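Local coordinates for protein alginate lyase (PDB 3NNB) that probably cleaves the acidic polysaccharide alginate by beta-elimination, using an alpha-helical toroid fold, at residues K31-D36 / Y115-D120; N5-A10 / S293-D298; A218-G223 / L269-A274; A225-L230 / Q248-K253. All coordinates share one frame; numbering follows the deposited sequence.

Interaction 1 (K31-D36 / Y115-D120); sequences KTLLRD and YYFSGD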
loop_
_atom_site.group_PDB
_atom_site.type_symbol
_atom_site.label_atom_id
_atom_site.label_comp_id
_atom_site.label_asym_id
_atom_site.label_seq_id
_atom_site.Cartn_x
_atom_site.Cartn_y
_atom_site.Cartn_z
ATOM N N LYS A 31 20.656 3.330 10.492
ATOM C CA LYS A 31 21.301 2.137 10.999
ATOM C C LYS A 31 20.325 0.955 11.052
ATOM O O LYS A 31 20.654 -0.154 10.623
ATOM C CB LYS A 31 21.896 2.420 12.388
ATOM C CG LYS A 31 22.563 1.222 13.037
ATOM C CD LYS A 31 23.098 1.601 14.452
ATOM C CE LYS A 31 23.645 0.407 15.215
ATOM N NZ LYS A 31 25.136 0.386 15.207
ATOM N N THR A 32 19.126 1.202 11.563
ATOM C CA THR A 32 18.075 0.167 11.609
ATOM C C THR A 32 17.664 -0.285 10.194
ATOM O O THR A 32 17.467 -1.481 9.948
ATOM C CB THR A 32 16.880 0.655 12.444
ATOM O OG1 THR A 32 17.325 0.741 13.786
ATOM C CG2 THR A 32 15.716 -0.339 12.376
ATOM N N LEU A 33 17.594 0.658 9.274
ATOM C CA LEU A 33 17.292 0.331 7.865
ATOM C C LEU A 33 18.350 -0.596 7.285
ATOM O O LEU A 33 18.024 -1.620 6.646
ATOM C CB LEU A 33 17.167 1.593 7.020
ATOM C CG LEU A 33 17.059 1.429 5.516
ATOM C CD1 LEU A 33 15.673 0.708 5.162
ATOM C CD2 LEU A 33 17.238 2.763 4.784
ATOM N N LEU A 34 19.625 -0.278 7.500
ATOM C CA LEU A 34 20.669 -1.168 6.982
ATOM C C LEU A 34 20.677 -2.524 7.645
ATOM O O LEU A 34 20.986 -3.530 6.991
ATOM C CB LEU A 34 22.051 -0.522 7.040
ATOM C CG LEU A 34 22.179 0.824 6.313
ATOM C CD1 LEU A 34 23.642 1.354 6.295
ATOM C CD2 LEU A 34 21.609 0.823 4.929
ATOM N N ARG A 35 20.324 -2.577 8.933
ATOM C CA ARG A 35 20.109 -3.868 9.605
ATOM C C ARG A 35 18.966 -4.650 8.995
ATOM O O ARG A 35 19.093 -5.845 8.803
ATOM C CB ARG A 35 19.883 -3.687 11.098
ATOM C CG ARG A 35 21.153 -3.390 11.850
ATOM C CD ARG A 35 20.894 -3.314 13.363
ATOM N NE ARG A 35 21.883 -2.460 14.028
ATOM N N ASP A 36 17.839 -3.996 8.700
ATOM C CA ASP A 36 16.725 -4.663 8.040
ATOM C C ASP A 36 17.204 -5.189 6.652
ATOM O O ASP A 36 16.839 -6.276 6.222
ATOM C CB ASP A 36 15.546 -3.700 7.801
ATOM C CG ASP A 36 14.781 -3.341 9.064
ATOM O OD1 ASP A 36 14.994 -3.950 10.139
ATOM O OD2 ASP A 36 13.949 -2.423 8.933
ATOM N N TYR A 115 19.939 0.715 -0.544
ATOM C CA TYR A 115 20.849 1.144 -1.596
ATOM C C TYR A 115 20.879 2.706 -1.731
ATOM O O TYR A 115 21.943 3.337 -1.840
ATOM C CB TYR A 115 20.484 0.510 -2.937
ATOM C CG TYR A 115 21.282 1.121 -4.053
ATOM C CD1 TYR A 115 22.615 0.759 -4.241
ATOM C CD2 TYR A 115 20.751 2.103 -4.859
ATOM C CE1 TYR A 115 23.395 1.391 -5.209
ATOM C CE2 TYR A 115 21.519 2.709 -5.845
ATOM C CZ TYR A 115 22.827 2.364 -5.997
ATOM O OH TYR A 115 23.564 2.965 -6.994
ATOM N N TYR A 116 19.715 3.337 -1.703
ATOM C CA TYR A 116 19.627 4.783 -1.849
ATOM C C TYR A 116 20.416 5.506 -0.786
ATOM O O TYR A 116 21.180 6.441 -1.090
ATOM C CB TYR A 116 18.159 5.215 -1.810
ATOM C CG TYR A 116 17.966 6.687 -2.062
ATOM C CD1 TYR A 116 18.390 7.266 -3.257
ATOM C CD2 TYR A 116 17.353 7.500 -1.116
ATOM C CE1 TYR A 116 18.193 8.649 -3.477
ATOM C CE2 TYR A 116 17.153 8.872 -1.339
ATOM C CZ TYR A 116 17.576 9.416 -2.523
ATOM O OH TYR A 116 17.396 10.771 -2.736
ATOM N N PHE A 117 20.259 5.071 0.461
ATOM C CA PHE A 117 20.871 5.774 1.583
ATOM C C PHE A 117 22.368 5.472 1.711
ATOM O O PHE A 117 23.131 6.342 2.160
ATOM C CB PHE A 117 20.126 5.470 2.885
ATOM C CG PHE A 117 18.895 6.326 3.066
ATOM C CD1 PHE A 117 19.000 7.622 3.547
ATOM C CD2 PHE A 117 17.649 5.863 2.730
ATOM C CE1 PHE A 117 17.864 8.412 3.688
ATOM C CE2 PHE A 117 16.515 6.661 2.855
ATOM C CZ PHE A 117 16.626 7.927 3.331
ATOM N N SER A 118 22.783 4.247 1.361
ATOM C CA SER A 118 24.147 3.772 1.624
ATOM C C SER A 118 25.050 3.779 0.407
ATOM O O SER A 118 26.289 3.826 0.551
ATOM C CB SER A 118 24.146 2.344 2.209
ATOM O OG SER A 118 23.820 1.392 1.204
ATOM N N GLY A 119 24.466 3.681 -0.788
ATOM C CA GLY A 119 25.198 3.431 -2.001
ATOM C C GLY A 119 25.845 2.074 -2.138
ATOM O O GLY A 119 26.590 1.840 -3.103
ATOM N N ASP A 120 25.551 1.149 -1.221
ATOM C CA ASP A 120 26.151 -0.190 -1.283
ATOM C C ASP A 120 25.428 -1.033 -2.311
ATOM O O ASP A 120 24.252 -1.403 -2.124
ATOM C CB ASP A 120 26.095 -0.842 0.088
ATOM C CG ASP A 120 27.016 -2.050 0.203
ATOM O OD1 ASP A 120 27.259 -2.734 -0.823
ATOM O OD2 ASP A 120 27.517 -2.286 1.331
#

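Interaction 2 (N5-A10 / S293-D298); sequences NTRIYA and STLGQD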
loop_
_atom_site.group_PDB
_atom_site.type_symbol
_atom_site.label_atom_id
_atom_site.label_comp_id
_atom_site.label_asym_id
_atom_site.label_seq_id
_atom_site.Cartn_x
_atom_site.Cartn_y
_atom_site.Cartn_z
ATOM N N ASN A 5 12.692 10.521 -9.136
ATOM C CA ASN A 5 11.312 10.631 -9.597
ATOM C C ASN A 5 10.322 9.729 -8.824
ATOM O O ASN A 5 9.677 8.848 -9.373
ATOM C CB ASN A 5 11.273 10.358 -11.073
ATOM C CG ASN A 5 9.967 10.770 -11.695
ATOM O OD1 ASN A 5 9.263 11.669 -11.193
ATOM N ND2 ASN A 5 9.624 10.111 -12.793
ATOM N N THR A 6 10.216 9.952 -7.517
ATOM C CA THR A 6 9.283 9.194 -6.683
ATOM C C THR A 6 7.896 9.842 -6.672
ATOM O O THR A 6 7.750 11.082 -6.753
ATOM C CB THR A 6 9.832 9.005 -5.268
ATOM O OG1 THR A 6 10.068 10.261 -4.626
ATOM C CG2 THR A 6 11.186 8.231 -5.305
ATOM N N ARG A 7 6.878 9.001 -6.511
ATOM C CA ARG A 7 5.488 9.445 -6.568
ATOM C C ARG A 7 4.772 9.380 -5.237
ATOM O O ARG A 7 4.009 10.289 -4.880
ATOM C CB ARG A 7 4.728 8.635 -7.633
ATOM C CG ARG A 7 5.357 8.635 -9.008
ATOM C CD ARG A 7 5.397 10.028 -9.614
ATOM N NE ARG A 7 5.846 9.932 -11.007
ATOM C CZ ARG A 7 5.737 10.870 -11.939
ATOM N NH1 ARG A 7 5.155 12.031 -11.695
ATOM N NH2 ARG A 7 6.230 10.619 -13.159
ATOM N N ILE A 8 4.989 8.296 -4.498
ATOM C CA ILE A 8 4.440 8.115 -3.157
ATOM C C ILE A 8 5.319 8.826 -2.137
ATOM O O ILE A 8 4.831 9.576 -1.281
ATOM C CB ILE A 8 4.342 6.601 -2.797
ATOM C CG1 ILE A 8 3.283 5.913 -3.684
ATOM C CG2 ILE A 8 4.054 6.436 -1.325
ATOM C CD1 ILE A 8 1.882 6.081 -3.224
ATOM N N TYR A 9 6.625 8.612 -2.229
ATOM C CA TYR A 9 7.588 9.306 -1.357
ATOM C C TYR A 9 7.777 10.729 -1.898
ATOM O O TYR A 9 7.798 10.916 -3.095
ATOM C CB TYR A 9 8.966 8.619 -1.355
ATOM C CG TYR A 9 9.028 7.174 -0.872
ATOM C CD1 TYR A 9 8.148 6.690 0.065
ATOM C CD2 TYR A 9 10.014 6.310 -1.360
ATOM C CE1 TYR A 9 8.229 5.337 0.505
ATOM C CE2 TYR A 9 10.103 4.984 -0.927
ATOM C CZ TYR A 9 9.245 4.521 0.007
ATOM O OH TYR A 9 9.344 3.192 0.441
ATOM N N ALA A 10 7.895 11.703 -1.004
ATOM C CA ALA A 10 8.187 13.103 -1.349
ATOM C C ALA A 10 9.668 13.187 -1.708
ATOM O O ALA A 10 10.528 13.042 -0.816
ATOM C CB ALA A 10 7.847 14.027 -0.176
ATOM N N SER A 293 0.483 15.593 -6.545
ATOM C CA SER A 293 1.296 16.812 -6.383
ATOM C C SER A 293 2.448 16.817 -7.378
ATOM O O SER A 293 2.940 17.872 -7.820
ATOM C CB SER A 293 1.857 16.929 -4.958
ATOM O OG SER A 293 2.864 15.962 -4.716
ATOM N N THR A 294 2.942 15.633 -7.701
ATOM C CA THR A 294 4.078 15.551 -8.644
ATOM C C THR A 294 3.668 15.965 -10.070
ATOM O O THR A 294 4.540 16.287 -10.891
ATOM C CB THR A 294 4.737 14.161 -8.658
ATOM O OG1 THR A 294 3.928 13.192 -9.331
ATOM C CG2 THR A 294 5.132 13.706 -7.243
ATOM N N LEU A 295 2.371 15.932 -10.366
ATOM C CA LEU A 295 1.829 16.348 -11.618
ATOM C C LEU A 295 1.129 17.723 -11.478
ATOM O O LEU A 295 0.429 18.116 -12.377
ATOM C CB LEU A 295 0.826 15.310 -12.134
ATOM C CG LEU A 295 1.313 13.883 -12.373
ATOM C CD1 LEU A 295 0.174 13.033 -12.918
ATOM C CD2 LEU A 295 2.495 13.878 -13.300
ATOM N N GLY A 296 1.297 18.398 -10.352
ATOM C CA GLY A 296 0.685 19.704 -10.129
ATOM C C GLY A 296 -0.818 19.721 -9.963
ATOM O O GLY A 296 -1.463 20.750 -10.158
ATOM N N GLN A 297 -1.381 18.576 -9.579
ATOM C CA GLN A 297 -2.802 18.418 -9.347
ATOM C C GLN A 297 -3.116 18.452 -7.843
ATOM O O GLN A 297 -2.549 17.696 -7.044
ATOM C CB GLN A 297 -3.318 17.120 -9.967
ATOM C CG GLN A 297 -2.936 16.936 -11.442
ATOM C CD GLN A 297 -3.491 18.044 -12.302
ATOM O OE1 GLN A 297 -4.700 18.246 -12.331
ATOM N NE2 GLN A 297 -2.604 18.814 -12.962
ATOM N N ASP A 298 -3.973 19.378 -7.446
ATOM C CA ASP A 298 -4.240 19.599 -6.020
ATOM C C ASP A 298 -5.449 18.754 -5.603
ATOM O O ASP A 298 -6.565 19.237 -5.555
ATOM C CB ASP A 298 -4.514 21.072 -5.761
ATOM C CG ASP A 298 -4.602 21.391 -4.277
ATOM O OD1 ASP A 298 -4.646 20.442 -3.435
ATOM O OD2 ASP A 298 -4.649 22.586 -3.940
HETATM O O HOH W 1 6.010 14.447 -13.280
#

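Interaction 3 (A218-G223 / L269-A274); sequences AKNNHG and LARTTA. With CIT (citric acid), chain C.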
loop_
_atom_site.group_PDB
_atom_site.type_symbol
_atom_site.label_atom_id
_atom_site.label_comp_id
_atom_site.label_asym_id
_atom_site.label_seq_id
_atom_site.Cartn_x
_atom_site.Cartn_y
_atom_site.Cartn_z
ATOM N N ALA A 218 -16.089 -0.639 -6.567
ATOM C CA ALA A 218 -16.263 -0.708 -5.124
ATOM C C ALA A 218 -16.483 0.675 -4.516
ATOM O O ALA A 218 -15.883 1.657 -4.924
ATOM C CB ALA A 218 -15.062 -1.440 -4.442
ATOM N N LYS A 219 -17.398 0.749 -3.549
ATOM C CA LYS A 219 -17.821 1.995 -2.959
ATOM C C LYS A 219 -17.010 2.450 -1.750
ATOM O O LYS A 219 -17.189 3.571 -1.264
ATOM C CB LYS A 219 -19.282 1.865 -2.540
ATOM C CG LYS A 219 -20.206 1.598 -3.724
ATOM C CD LYS A 219 -21.669 1.724 -3.330
ATOM C CE LYS A 219 -22.573 1.369 -4.513
ATOM N NZ LYS A 219 -22.240 2.196 -5.714
ATOM N N ASN A 220 -16.141 1.582 -1.255
ATOM C CA ASN A 220 -15.382 1.830 -0.019
ATOM C C ASN A 220 -13.889 1.937 -0.311
ATOM O O ASN A 220 -13.468 2.232 -1.420
ATOM C CB ASN A 220 -15.700 0.758 1.047
ATOM C CG ASN A 220 -15.118 -0.587 0.719
ATOM O OD1 ASN A 220 -14.702 -0.827 -0.435
ATOM N ND2 ASN A 220 -15.040 -1.478 1.716
ATOM N N ASN A 221 -13.080 1.694 0.698
ATOM C CA ASN A 221 -11.629 1.785 0.558
ATOM C C ASN A 221 -11.057 1.016 -0.646
ATOM O O ASN A 221 -10.020 1.401 -1.188
ATOM C CB ASN A 221 -10.928 1.400 1.871
ATOM C CG ASN A 221 -10.976 -0.089 2.165
ATOM O OD1 ASN A 221 -10.242 -0.859 1.530
ATOM N ND2 ASN A 221 -11.820 -0.519 3.132
ATOM N N HIS A 222 -11.714 -0.073 -1.046
ATOM C CA HIS A 222 -11.202 -0.840 -2.169
ATOM C C HIS A 222 -11.210 -0.036 -3.431
ATOM O O HIS A 222 -10.256 -0.084 -4.188
ATOM C CB HIS A 222 -11.990 -2.132 -2.382
ATOM C CG HIS A 222 -11.571 -3.253 -1.501
ATOM N ND1 HIS A 222 -10.510 -4.076 -1.801
ATOM C CD2 HIS A 222 -12.079 -3.700 -0.332
ATOM C CE1 HIS A 222 -10.407 -5.009 -0.871
ATOM N NE2 HIS A 222 -11.320 -4.781 0.055
ATOM N N GLY A 223 -12.289 0.685 -3.690
ATOM C CA GLY A 223 -12.386 1.439 -4.906
ATOM C C GLY A 223 -11.468 2.659 -4.913
ATOM O O GLY A 223 -10.885 3.002 -5.947
ATOM N N LEU A 269 -16.551 3.242 8.991
ATOM C CA LEU A 269 -16.974 3.277 10.402
ATOM C C LEU A 269 -17.879 2.103 10.781
ATOM O O LEU A 269 -18.055 1.833 11.969
ATOM C CB LEU A 269 -17.684 4.617 10.712
ATOM C CG LEU A 269 -16.735 5.836 10.629
ATOM C CD1 LEU A 269 -17.521 7.180 10.763
ATOM C CD2 LEU A 269 -15.604 5.704 11.700
ATOM N N ALA A 270 -18.457 1.439 9.783
ATOM C CA ALA A 270 -19.322 0.277 10.048
ATOM C C ALA A 270 -18.500 -0.984 10.324
ATOM O O ALA A 270 -19.075 -2.016 10.708
ATOM C CB ALA A 270 -20.238 0.021 8.875
ATOM N N ARG A 271 -17.194 -0.937 10.098
ATOM C CA ARG A 271 -16.358 -2.138 10.253
ATOM C C ARG A 271 -16.007 -2.476 11.692
ATOM O O ARG A 271 -16.063 -1.619 12.582
ATOM C CB ARG A 271 -15.065 -1.968 9.462
ATOM C CG ARG A 271 -15.291 -1.630 7.955
ATOM C CD ARG A 271 -16.069 -2.696 7.200
ATOM N NE ARG A 271 -15.293 -3.919 7.133
ATOM C CZ ARG A 271 -14.361 -4.174 6.224
ATOM N NH1 ARG A 271 -14.050 -3.279 5.269
ATOM N NH2 ARG A 271 -13.698 -5.327 6.272
ATOM N N THR A 272 -15.580 -3.747 11.929
ATOM C CA THR A 272 -15.126 -4.140 13.261
ATOM C C THR A 272 -13.812 -3.481 13.642
ATOM O O THR A 272 -13.511 -3.325 14.827
ATOM C CB THR A 272 -15.000 -5.656 13.446
ATOM O OG1 THR A 272 -14.030 -6.140 12.550
ATOM C CG2 THR A 272 -16.323 -6.376 13.202
ATOM N N THR A 273 -13.040 -3.057 12.637
ATOM C CA THR A 273 -11.877 -2.204 12.861
ATOM C C THR A 273 -12.089 -0.816 12.245
ATOM O O THR A 273 -11.371 -0.399 11.335
ATOM C CB THR A 273 -10.565 -2.880 12.374
ATOM O OG1 THR A 273 -10.665 -3.254 10.983
ATOM C CG2 THR A 273 -10.231 -4.135 13.193
ATOM N N ALA A 274 -13.103 -0.102 12.738
ATOM C CA ALA A 274 -13.457 1.168 12.177
ATOM C C ALA A 274 -12.362 2.234 12.273
ATOM O O ALA A 274 -12.220 3.049 11.376
ATOM C CB ALA A 274 -14.756 1.651 12.832
HETATM C C1 CIT C . -14.819 -4.984 1.736
HETATM O O1 CIT C . -14.131 -4.027 1.903
HETATM O O2 CIT C . -15.494 -5.025 0.695
HETATM C C2 CIT C . -14.815 -6.084 2.793
HETATM C C3 CIT C . -13.494 -6.861 2.780
HETATM O O7 CIT C . -13.093 -7.118 1.413
HETATM C C4 CIT C . -13.659 -8.132 3.665
HETATM C C5 CIT C . -14.528 -9.132 2.969
HETATM O O3 CIT C . -15.743 -8.958 2.797
HETATM O O4 CIT C . -14.024 -10.134 2.457
HETATM C C6 CIT C . -12.282 -6.097 3.314
HETATM O O5 CIT C . -12.247 -5.797 4.512
HETATM O O6 CIT C . -11.285 -5.780 2.585
HETATM O O HOH W 2 -15.146 -0.637 4.551
HETATM O O HOH W 3 -12.093 -3.569 3.036
#

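Interaction 4 (A225-L230 / Q248-K253); sequences AYDVQL and QEFPEK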
loop_
_atom_site.group_PDB
_atom_site.type_symbol
_atom_site.label_atom_id
_atom_site.label_comp_id
_atom_site.label_asym_id
_atom_site.label_seq_id
_atom_site.Cartn_x
_atom_site.Cartn_y
_atom_site.Cartn_z
ATOM N N ALA A 225 -8.594 2.822 -3.308
ATOM C CA ALA A 225 -7.285 2.235 -3.497
ATOM C C ALA A 225 -7.043 1.792 -4.945
ATOM O O ALA A 225 -5.916 1.897 -5.447
ATOM C CB ALA A 225 -7.037 1.070 -2.480
ATOM N N TYR A 226 -8.071 1.323 -5.627
ATOM C CA TYR A 226 -7.927 0.925 -7.049
ATOM C C TYR A 226 -7.403 2.090 -7.844
ATOM O O TYR A 226 -6.488 1.943 -8.634
ATOM C CB TYR A 226 -9.253 0.442 -7.600
ATOM C CG TYR A 226 -9.215 0.147 -9.091
ATOM C CD1 TYR A 226 -9.399 1.163 -10.009
ATOM C CD2 TYR A 226 -8.962 -1.147 -9.568
ATOM C CE1 TYR A 226 -9.384 0.925 -11.377
ATOM C CE2 TYR A 226 -8.941 -1.413 -10.958
ATOM C CZ TYR A 226 -9.156 -0.380 -11.849
ATOM O OH TYR A 226 -9.157 -0.542 -13.248
ATOM N N ASP A 227 -7.996 3.257 -7.626
ATOM C CA ASP A 227 -7.587 4.444 -8.398
ATOM C C ASP A 227 -6.131 4.816 -8.119
ATOM O O ASP A 227 -5.393 5.194 -9.017
ATOM C CB ASP A 227 -8.478 5.638 -8.102
ATOM C CG ASP A 227 -9.823 5.564 -8.785
ATOM O OD1 ASP A 227 -10.138 4.571 -9.469
ATOM O OD2 ASP A 227 -10.604 6.536 -8.628
ATOM N N VAL A 228 -5.726 4.779 -6.842
ATOM C CA VAL A 228 -4.325 5.068 -6.506
ATOM C C VAL A 228 -3.357 4.129 -7.227
ATOM O O VAL A 228 -2.352 4.564 -7.796
ATOM C CB VAL A 228 -4.047 5.049 -4.964
ATOM C CG1 VAL A 228 -2.621 5.475 -4.669
ATOM C CG2 VAL A 228 -5.027 5.974 -4.240
ATOM N N GLN A 229 -3.680 2.843 -7.207
ATOM C CA GLN A 229 -2.804 1.857 -7.820
ATOM C C GLN A 229 -2.797 2.077 -9.330
ATOM O O GLN A 229 -1.742 2.103 -9.938
ATOM C CB GLN A 229 -3.331 0.440 -7.528
ATOM C CG GLN A 229 -3.300 0.017 -6.074
ATOM C CD GLN A 229 -3.429 -1.497 -5.936
ATOM O OE1 GLN A 229 -2.501 -2.235 -6.299
ATOM N NE2 GLN A 229 -4.563 -1.971 -5.372
ATOM N N LEU A 230 -3.971 2.271 -9.941
ATOM C CA LEU A 230 -4.005 2.498 -11.401
ATOM C C LEU A 230 -3.122 3.709 -11.776
ATOM O O LEU A 230 -2.341 3.678 -12.745
ATOM C CB LEU A 230 -5.439 2.688 -11.890
ATOM C CG LEU A 230 -5.596 2.764 -13.420
ATOM C CD1 LEU A 230 -5.354 1.383 -14.047
ATOM C CD2 LEU A 230 -7.017 3.305 -13.756
ATOM N N GLN A 248 -7.927 13.428 -12.098
ATOM C CA GLN A 248 -8.941 14.458 -12.274
ATOM C C GLN A 248 -10.319 13.996 -11.882
ATOM O O GLN A 248 -11.092 14.788 -11.368
ATOM C CB GLN A 248 -8.870 15.021 -13.699
ATOM C CG GLN A 248 -7.587 15.900 -13.799
ATOM C CD GLN A 248 -7.221 16.350 -15.191
ATOM O OE1 GLN A 248 -7.792 15.897 -16.185
ATOM N NE2 GLN A 248 -6.217 17.220 -15.267
ATOM N N GLU A 249 -10.600 12.711 -12.050
ATOM C CA GLU A 249 -11.879 12.133 -11.671
ATOM C C GLU A 249 -11.994 11.726 -10.199
ATOM O O GLU A 249 -13.103 11.460 -9.694
ATOM C CB GLU A 249 -12.187 10.938 -12.562
ATOM C CG GLU A 249 -12.356 11.340 -13.997
ATOM C CD GLU A 249 -12.681 10.172 -14.918
ATOM O OE1 GLU A 249 -12.751 8.998 -14.485
ATOM O OE2 GLU A 249 -12.882 10.467 -16.101
ATOM N N PHE A 250 -10.850 11.683 -9.508
ATOM C CA PHE A 250 -10.777 11.114 -8.156
ATOM C C PHE A 250 -11.625 11.862 -7.097
ATOM O O PHE A 250 -12.319 11.219 -6.315
ATOM C CB PHE A 250 -9.299 10.952 -7.770
ATOM C CG PHE A 250 -9.027 10.344 -6.423
ATOM C CD1 PHE A 250 -8.903 8.953 -6.281
ATOM C CD2 PHE A 250 -8.803 11.148 -5.320
ATOM C CE1 PHE A 250 -8.576 8.406 -5.069
ATOM C CE2 PHE A 250 -8.492 10.598 -4.111
ATOM C CZ PHE A 250 -8.334 9.231 -4.005
ATOM N N PRO A 251 -11.648 13.193 -7.115
ATOM C CA PRO A 251 -12.470 13.848 -6.062
ATOM C C PRO A 251 -13.935 13.476 -6.134
ATOM O O PRO A 251 -14.515 13.061 -5.117
ATOM C CB PRO A 251 -12.228 15.346 -6.327
ATOM C CG PRO A 251 -10.787 15.347 -6.886
ATOM C CD PRO A 251 -10.800 14.187 -7.822
ATOM N N GLU A 252 -14.553 13.570 -7.309
ATOM C CA GLU A 252 -15.970 13.255 -7.433
ATOM C C GLU A 252 -16.246 11.765 -7.286
ATOM O O GLU A 252 -17.199 11.383 -6.639
ATOM C CB GLU A 252 -16.539 13.770 -8.766
ATOM C CG GLU A 252 -16.622 15.284 -8.835
ATOM C CD GLU A 252 -17.188 15.792 -10.152
ATOM O OE1 GLU A 252 -18.197 15.238 -10.639
ATOM O OE2 GLU A 252 -16.621 16.759 -10.688
ATOM N N LYS A 253 -15.384 10.912 -7.850
ATOM C CA LYS A 253 -15.626 9.476 -7.846
ATOM C C LYS A 253 -15.395 8.832 -6.484
ATOM O O LYS A 253 -16.139 7.903 -6.094
ATOM C CB LYS A 253 -14.739 8.792 -8.878
ATOM C CG LYS A 253 -15.100 7.341 -9.155
ATOM C CD LYS A 253 -14.175 6.722 -10.240
ATOM C CE LYS A 253 -14.299 7.384 -11.589
ATOM N NZ LYS A 253 -15.716 7.333 -12.090
#

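Interaction 1 (K31-D36 / Y115-D120)
Leu33 and Phe117 join helix 27-41 to the C-terminal end of helix 98-118, a helix-on-helix contact consistent with the alpha/alpha toroid of the six-hairpin clan. The touching branch is the Leu33 methyl CD2, 3.7 Å from CD2 of Phe117; it approaches the ring obliquely, and the two side chains cross at about a right angle. With CG anti to the backbone N (chi1 171°), Leu33 extends its isobutyl group into this approach. Beside it, Leu34 brings CD2 to 4.0 Å from CB of Ser118, the branched end closing a gap that its first bond does not point across. No hydrogen bond spans the segments, so the join is apolar.

A second shell packs round these groups. Tyr116 CD2 lies 4.1 Å above one face of the Phe117 ring, displaced toward its rim, and Leu14 and Val17 of helix 11-19 add to that packing. Leu34 also rests on Ala114 and on Tyr123 of helix 121-136. Ser118 meets Leu34 with CB, while its OG is hydrogen-bonded to Ala114 O, one turn back, and accepts in an ST turn. Gly119 then leaves the helix with positive phi, and Asp120 caps helix 121-136 through OD1 and Lys122 N. The ST-turn bond runs from Asp120 N to Ser118 OG, 3.0 Å long with an angle of 165° at the hydrogen.

Interaction 2 (N5-A10 / S293-D298)
Arg7 sets CG beside its backbone N (chi1 -54°), and a single bend at chi2 (-63°) then carries the guanidinium to Thr294. Its target lies on the Schellman motif that ends helix 274-293, where Gly296, with positive phi, is the C-prime residue. NH1 of Arg7 donates to OG1 of Thr294 over 2.9 Å, with the oxygen in the guanidinium plane and an angle of 160° at the hydrogen. The same hydroxyl is hydrogen-bonded to Ile291 O, so it links the loop 5-10 to the last turn of the helix.

NH1 also gives a bond of 3.0 Å to water 1, which reaches Thr294 O only weakly. CD2 of Leu295 approaches the same NH1 obliquely at 3.6 Å, its side chain crossing that of Arg7 at about a right angle. The loop's backbone is held by Asp176 of helix 171-180, whose carboxylate accepts from the N atoms of Arg7, Ile8 and Tyr9. Thr294 CG2 packs against Thr6 O at 3.7 Å. Over one face of the guanidinium, above its centre, sits Asn5 OD1, 3.6 Å from the plane.

Interaction 3 (A218-G223 / L269-A274)
The backbones bearing Asn220 and Arg271 stay far apart, their segments coming no nearer than 10.6 Å between the CA atoms of Asn220 and Leu269, so side chains, waters and a bound citrate span the gap. Arg271 reaches in with a chain bent at chi2 and chi3 (-60° and -66°). Its NH1 lies 4.1 Å from ND2 of Asn221, with amide and guanidinium planes 18° apart; both nitrogens are donors and do not bond directly. Two waters in the guanidinium plane act as shared acceptors: water 2 accepts from Asn220 ND2 and from Arg271 NH1 at 2.9 Å, and water 3 accepts from Asn221 ND2 and from the same NH1 at 3.0 Å.

Citrate completes the link. Asn220 ND2 donates to its O1 at 2.7 Å, and His222 NE2 donates to O6, likewise at 2.7 Å, near the imidazole plane. O5 meets the edge of the Arg271 guanidinium, though the modelled distance to NH2 is implausibly short and its exact placement doubtful. Second-shell residues set the first: Glu215 holds His222 ND1, Asp86 makes a salt bridge to Arg271 NH2, and Tyr277 makes a cation-pi contact with Arg271. Asn220 is also the N-cap of helix 221-236, OD1 accepting from His222 N at 3.1 Å with the donor well above the carbonyl plane. Trp70 and Arg161 bind the citrate too. Citrate probably comes from the crystallisation liquor, yet its carboxylates, gripped by asparagine, histidine and arginine, are consistent with a site for an acidic sugar in the substrate cleft of an alginate lyase.

Interaction 4 (A225-L230 / Q248-K253)
Asp227 OD2 is gripped from helix 240-258 by a salt bridge to Arg254 NE, and it also lies 3.8 Å from CD1 of Phe250 and 3.9 Å from CD of Lys253. The contact lies inside an antiparallel alpha-alpha hairpin: helices 221-236 and 240-258 follow each other in the chain, and the short segments run at 175°, their axes 10.9 Å apart at closest approach.

Phe250 presents its ring edge to the aspartate. CB of Asp227 lies in the ring plane, 3.8 Å from CD1 of Phe250; both this methylene and OD2 pack at the edge, the carboxylate plane turned 53° from the ring. CG of Phe250 stands anti to its backbone N (chi1 -178°), which sends the ring toward helix 221-236. Further along, Val228 CG2 makes a looser apolar contact with Phe250 CE1 at 4.4 Å, arriving obliquely. Met288 of helix 274-293 touches both residues, packing a third helix against this buried face.

Lys253 crosses Asp227 at about a right angle and contributes its aliphatic part: its charged NZ stays 6.2 Å from OD2 of Asp227, leaving Arg254 to pair with the acid. Here helix 240-258 is irregular, with a wider pi-type turn and a kink at Pro251 and Glu252. Helical bonding is present again at Lys253 N, which donates to Glu249 O over 3.0 Å.

In the fold
Interaction 4 is the buried contact of the set, while interactions 1, 2 and 3 are partly buried. Interactions 3 and 4 share helix 221-236: its N-terminal end faces the citrate, and the turns that follow pack on helix 240-258. Interaction 1 lies across the chain's centre from both, about 36 Å from interaction 3 between centres. Interaction 2 ties the N-terminal loop to the end of helix 274-293, and touches interaction 4 through a weak hydrogen bond between Gln297 and Gln248. The chemistry differs: methyl on ring in 1, arginine to hydroxyl in 2, waters and citrate in what is probably the substrate cleft in 3, and a buried acid at a ring edge in 4.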